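Local coordinates for protein beta-lactamase Mb2281c (Mycobacterium bovis, PDB 3I7J) that is probably a serine hydrolase of the beta-lactamase and penicillin-binding protein type, though its substrate is not established, at residues T2-A14 with L259-Y271. Sequence-based numbering, arbitrary orientation.
Sequences TALEVLGGWPVPA and LWPAISDAVLAEY
Trp10 meets Leu259 in a contact that joins the N-terminal 3-10 segment 3-9 to the C-terminal helix 256-271. These two elements lie side by side on the antiparallel sheet of the beta-lactamase fold, and their contact brings together the two ends of the chain. The Trp10 indole lies between two leucines. Leu259 CD1 sits over one face, 3.7 Å from the centroid of the Trp10 five-membered ring. Leu7 CD1 lies over the opposite face, toward the rim, and Ile263 CG2 meets the edge. The far end of the indole reaches Trp260, with Trp10 CH2 3.4 Å from Trp260 CD1. The Trp10 six-membered ring and the Trp260 five-membered ring are inclined by 30° and displaced, with little stacking. Water 2 accepts from Trp10 NE1 and donates to the Leu259 carbonyl. In the middle, with Ile263 CG1 anti to the backbone N (chi1 -171°) and the chain extended beyond it, CD1 reaches Leu4, Val6 and Leu7. Leu4 and Val267 continue this apolar layer onto Val19 of strand 15-21. At the other end, Ala3 CB rests on Ala266 CB at 3.9 Å. The extended Glu270 chain brings its carboxylate to the start of the 3-10 segment. Water 1 accepts from Thr2 N and Leu4 N and pairs with Tyr271 OH. Ala3 N donates to the syn lone pair of Glu270 OE1 at 2.9 Å, with an N-H...O angle of 151°.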
loop_
_atom_site.group_PDB
_atom_site.type_symbol
_atom_site.label_atom_id
_atom_site.label_comp_id
_atom_site.label_asym_id
_atom_site.label_seq_id
_atom_site.Cartn_x
_atom_site.Cartn_y
_atom_site.Cartn_z
ATOM N N THR A 2 -6.629 -23.860 2.316
ATOM C CA THR A 2 -6.252 -24.669 1.121
ATOM C C THR A 2 -5.772 -23.772 -0.014
ATOM O O THR A 2 -4.835 -24.113 -0.735
ATOM C CB THR A 2 -7.455 -25.494 0.602
ATOM O OG1 THR A 2 -7.996 -26.277 1.673
ATOM C CG2 THR A 2 -7.019 -26.419 -0.532
ATOM N N ALA A 3 -6.415 -22.621 -0.170
ATOM C CA ALA A 3 -6.050 -21.696 -1.231
ATOM C C ALA A 3 -4.578 -21.292 -1.193
ATOM O O ALA A 3 -3.924 -21.249 -2.230
ATOM C CB ALA A 3 -6.932 -20.456 -1.168
ATOM N N LEU A 4 -4.057 -20.994 -0.007
ATOM C CA LEU A 4 -2.665 -20.584 0.104
ATOM C C LEU A 4 -1.667 -21.690 -0.246
ATOM O O LEU A 4 -0.488 -21.420 -0.466
ATOM C CB LEU A 4 -2.365 -20.062 1.516
ATOM C CG LEU A 4 -3.176 -18.863 2.014
ATOM C CD1 LEU A 4 -2.628 -18.425 3.351
ATOM C CD2 LEU A 4 -3.106 -17.708 1.005
ATOM N N GLU A 5 -2.129 -22.933 -0.306
ATOM C CA GLU A 5 -1.230 -24.031 -0.621
ATOM C C GLU A 5 -0.670 -23.923 -2.034
ATOM O O GLU A 5 0.411 -24.435 -2.324
ATOM C CB GLU A 5 -1.944 -25.364 -0.432
ATOM C CG GLU A 5 -2.364 -25.606 1.003
ATOM C CD GLU A 5 -3.074 -26.933 1.182
ATOM O OE1 GLU A 5 -2.480 -27.970 0.827
ATOM O OE2 GLU A 5 -4.221 -26.936 1.673
ATOM N N VAL A 6 -1.388 -23.233 -2.913
ATOM C CA VAL A 6 -0.921 -23.081 -4.281
ATOM C C VAL A 6 0.470 -22.443 -4.314
ATOM O O VAL A 6 1.156 -22.498 -5.329
ATOM C CB VAL A 6 -1.878 -22.197 -5.107
ATOM C CG1 VAL A 6 -1.788 -20.739 -4.634
ATOM C CG2 VAL A 6 -1.534 -22.306 -6.589
ATOM N N LEU A 7 0.883 -21.831 -3.208
ATOM C CA LEU A 7 2.190 -21.192 -3.144
ATOM C C LEU A 7 3.320 -22.202 -3.319
ATOM O O LEU A 7 4.374 -21.877 -3.868
ATOM C CB LEU A 7 2.359 -20.459 -1.810
ATOM C CG LEU A 7 2.315 -18.926 -1.829
ATOM C CD1 LEU A 7 0.980 -18.440 -2.357
ATOM C CD2 LEU A 7 2.560 -18.395 -0.428
ATOM N N GLY A 8 3.100 -23.426 -2.850
ATOM C CA GLY A 8 4.116 -24.458 -2.968
ATOM C C GLY A 8 4.475 -24.767 -4.408
ATOM O O GLY A 8 5.562 -25.265 -4.687
ATOM N N GLY A 9 3.562 -24.468 -5.327
ATOM C CA GLY A 9 3.824 -24.732 -6.729
ATOM C C GLY A 9 4.255 -23.499 -7.496
ATOM O O GLY A 9 4.419 -23.552 -8.713
ATOM N N TRP A 10 4.442 -22.384 -6.793
ATOM C CA TRP A 10 4.863 -21.142 -7.444
ATOM C C TRP A 10 6.335 -21.164 -7.813
ATOM O O TRP A 10 7.168 -21.689 -7.072
ATOM C CB TRP A 10 4.598 -19.939 -6.533
ATOM C CG TRP A 10 3.190 -19.424 -6.579
ATOM C CD1 TRP A 10 2.075 -20.114 -6.958
ATOM C CD2 TRP A 10 2.739 -18.127 -6.168
ATOM N NE1 TRP A 10 0.958 -19.332 -6.806
ATOM C CE2 TRP A 10 1.336 -18.107 -6.321
ATOM C CE3 TRP A 10 3.385 -16.979 -5.682
ATOM C CZ2 TRP A 10 0.561 -16.981 -6.002
ATOM C CZ3 TRP A 10 2.616 -15.864 -5.366
ATOM C CH2 TRP A 10 1.218 -15.873 -5.528
ATOM N N PRO A 11 6.673 -20.597 -8.976
ATOM C CA PRO A 11 8.057 -20.549 -9.445
ATOM C C PRO A 11 8.846 -19.428 -8.769
ATOM O O PRO A 11 9.338 -18.516 -9.432
ATOM C CB PRO A 11 7.894 -20.321 -10.944
ATOM C CG PRO A 11 6.686 -19.440 -10.997
ATOM C CD PRO A 11 5.749 -20.120 -10.022
ATOM N N VAL A 12 8.962 -19.503 -7.447
ATOM C CA VAL A 12 9.687 -18.501 -6.675
ATOM C C VAL A 12 10.610 -19.202 -5.671
ATOM O O VAL A 12 10.312 -20.297 -5.214
ATOM C CB VAL A 12 8.710 -17.598 -5.892
ATOM C CG1 VAL A 12 7.700 -16.981 -6.842
ATOM C CG2 VAL A 12 8.007 -18.414 -4.815
ATOM N N PRO A 13 11.742 -18.573 -5.317
ATOM C CA PRO A 13 12.704 -19.146 -4.365
ATOM C C PRO A 13 12.103 -19.357 -2.972
ATOM O O PRO A 13 12.534 -20.235 -2.227
ATOM C CB PRO A 13 13.834 -18.117 -4.357
ATOM C CG PRO A 13 13.760 -17.515 -5.736
ATOM C CD PRO A 13 12.268 -17.326 -5.903
ATOM N N ALA A 14 11.114 -18.538 -2.629
ATOM C CA ALA A 14 10.443 -18.624 -1.333
ATOM C C ALA A 14 9.240 -17.687 -1.303
ATOM O O ALA A 14 9.230 -16.639 -1.960
ATOM C CB ALA A 14 11.409 -18.258 -0.206
ATOM N N LEU A 259 -1.062 -15.877 -11.709
ATOM C CA LEU A 259 -1.068 -16.452 -10.370
ATOM C C LEU A 259 -1.652 -15.536 -9.302
ATOM O O LEU A 259 -2.452 -15.974 -8.467
ATOM C CB LEU A 259 0.347 -16.864 -9.957
ATOM C CG LEU A 259 1.042 -17.931 -10.802
ATOM C CD1 LEU A 259 2.381 -18.280 -10.168
ATOM C CD2 LEU A 259 0.166 -19.176 -10.894
ATOM N N TRP A 260 -1.262 -14.269 -9.313
ATOM C CA TRP A 260 -1.774 -13.353 -8.301
ATOM C C TRP A 260 -3.293 -13.252 -8.303
ATOM O O TRP A 260 -3.921 -13.368 -7.263
ATOM C CB TRP A 260 -1.101 -11.986 -8.454
ATOM C CG TRP A 260 0.308 -11.999 -7.910
ATOM C CD1 TRP A 260 1.019 -13.092 -7.488
ATOM C CD2 TRP A 260 1.155 -10.866 -7.695
ATOM N NE1 TRP A 260 2.253 -12.703 -7.019
ATOM C CE2 TRP A 260 2.360 -11.342 -7.130
ATOM C CE3 TRP A 260 1.011 -9.493 -7.918
ATOM C CZ2 TRP A 260 3.414 -10.489 -6.789
ATOM C CZ3 TRP A 260 2.061 -8.643 -7.580
ATOM C CH2 TRP A 260 3.244 -9.145 -7.018
ATOM N N PRO A 261 -3.902 -13.045 -9.477
ATOM C CA PRO A 261 -5.365 -12.947 -9.534
ATOM C C PRO A 261 -6.024 -14.275 -9.127
ATOM O O PRO A 261 -7.055 -14.295 -8.452
ATOM C CB PRO A 261 -5.629 -12.603 -11.000
ATOM C CG PRO A 261 -4.383 -11.853 -11.398
ATOM C CD PRO A 261 -3.301 -12.686 -10.774
ATOM N N ALA A 262 -5.409 -15.381 -9.532
ATOM C CA ALA A 262 -5.931 -16.704 -9.225
ATOM C C ALA A 262 -5.965 -16.999 -7.735
ATOM O O ALA A 262 -6.961 -17.517 -7.227
ATOM C CB ALA A 262 -5.109 -17.778 -9.949
ATOM N N ILE A 263 -4.889 -16.674 -7.020
ATOM C CA ILE A 263 -4.881 -16.949 -5.586
ATOM C C ILE A 263 -5.851 -16.014 -4.866
ATOM O O ILE A 263 -6.428 -16.371 -3.838
ATOM C CB ILE A 263 -3.464 -16.830 -4.980
ATOM C CG1 ILE A 263 -3.484 -17.354 -3.544
ATOM C CG2 ILE A 263 -2.978 -15.387 -5.024
ATOM C CD1 ILE A 263 -2.108 -17.418 -2.914
ATOM N N SER A 264 -6.049 -14.827 -5.431
ATOM C CA SER A 264 -6.963 -13.856 -4.847
ATOM C C SER A 264 -8.401 -14.358 -4.916
ATOM O O SER A 264 -9.129 -14.320 -3.921
ATOM C CB SER A 264 -6.842 -12.514 -5.572
ATOM O OG SER A 264 -5.574 -11.928 -5.327
ATOM N N ASP A 265 -8.813 -14.843 -6.084
ATOM C CA ASP A 265 -10.178 -15.340 -6.222
ATOM C C ASP A 265 -10.363 -16.640 -5.447
ATOM O O ASP A 265 -11.460 -16.921 -4.952
ATOM C CB ASP A 265 -10.546 -15.519 -7.697
ATOM C CG ASP A 265 -10.615 -14.190 -8.439
ATOM O OD1 ASP A 265 -11.096 -13.203 -7.844
ATOM O OD2 ASP A 265 -10.194 -14.133 -9.610
ATOM N N ALA A 266 -9.289 -17.418 -5.322
ATOM C CA ALA A 266 -9.347 -18.664 -4.568
ATOM C C ALA A 266 -9.574 -18.311 -3.099
ATOM O O ALA A 266 -10.401 -18.921 -2.419
ATOM C CB ALA A 266 -8.043 -19.447 -4.731
ATOM N N VAL A 267 -8.847 -17.308 -2.619
ATOM C CA VAL A 267 -8.993 -16.871 -1.239
ATOM C C VAL A 267 -10.391 -16.287 -0.982
ATOM O O VAL A 267 -11.004 -16.578 0.042
ATOM C CB VAL A 267 -7.881 -15.850 -0.865
ATOM C CG1 VAL A 267 -8.223 -15.121 0.427
ATOM C CG2 VAL A 267 -6.562 -16.597 -0.680
ATOM N N LEU A 268 -10.904 -15.487 -1.910
ATOM C CA LEU A 268 -12.231 -14.920 -1.727
ATOM C C LEU A 268 -13.298 -16.008 -1.699
ATOM O O LEU A 268 -14.149 -16.022 -0.821
ATOM C CB LEU A 268 -12.556 -13.933 -2.847
ATOM C CG LEU A 268 -11.784 -12.612 -2.874
ATOM C CD1 LEU A 268 -12.037 -11.927 -4.198
ATOM C CD2 LEU A 268 -12.187 -11.721 -1.709
ATOM N N ALA A 269 -13.254 -16.918 -2.664
ATOM C CA ALA A 269 -14.238 -17.986 -2.737
ATOM C C ALA A 269 -14.246 -18.883 -1.496
ATOM O O ALA A 269 -15.300 -19.336 -1.066
ATOM C CB ALA A 269 -14.003 -18.830 -3.988
ATOM N N GLU A 270 -13.078 -19.134 -0.918
ATOM C CA GLU A 270 -12.989 -20.000 0.251
ATOM C C GLU A 270 -13.242 -19.344 1.609
ATOM O O GLU A 270 -13.884 -19.940 2.469
ATOM C CB GLU A 270 -11.624 -20.710 0.255
ATOM C CG GLU A 270 -11.237 -21.343 1.587
ATOM C CD GLU A 270 -9.979 -22.206 1.497
ATOM O OE1 GLU A 270 -9.032 -21.833 0.769
ATOM O OE2 GLU A 270 -9.927 -23.255 2.174
ATOM N N TYR A 271 -12.767 -18.117 1.805
ATOM C CA TYR A 271 -12.934 -17.445 3.097
ATOM C C TYR A 271 -14.034 -16.384 3.226
ATOM O O TYR A 271 -14.334 -15.940 4.334
ATOM C CB TYR A 271 -11.589 -16.851 3.519
ATOM C CG TYR A 271 -10.508 -17.899 3.659
ATOM C CD1 TYR A 271 -10.391 -18.657 4.820
ATOM C CD2 TYR A 271 -9.628 -18.164 2.612
ATOM C CE1 TYR A 271 -9.425 -19.654 4.935
ATOM C CE2 TYR A 271 -8.658 -19.161 2.718
ATOM C CZ TYR A 271 -8.566 -19.901 3.887
ATOM O OH TYR A 271 -7.615 -20.889 4.007
HETATM O O HOH W 1 -5.395 -21.622 2.731
HETATM O O HOH W 2 -2.037 -18.925 -8.022
#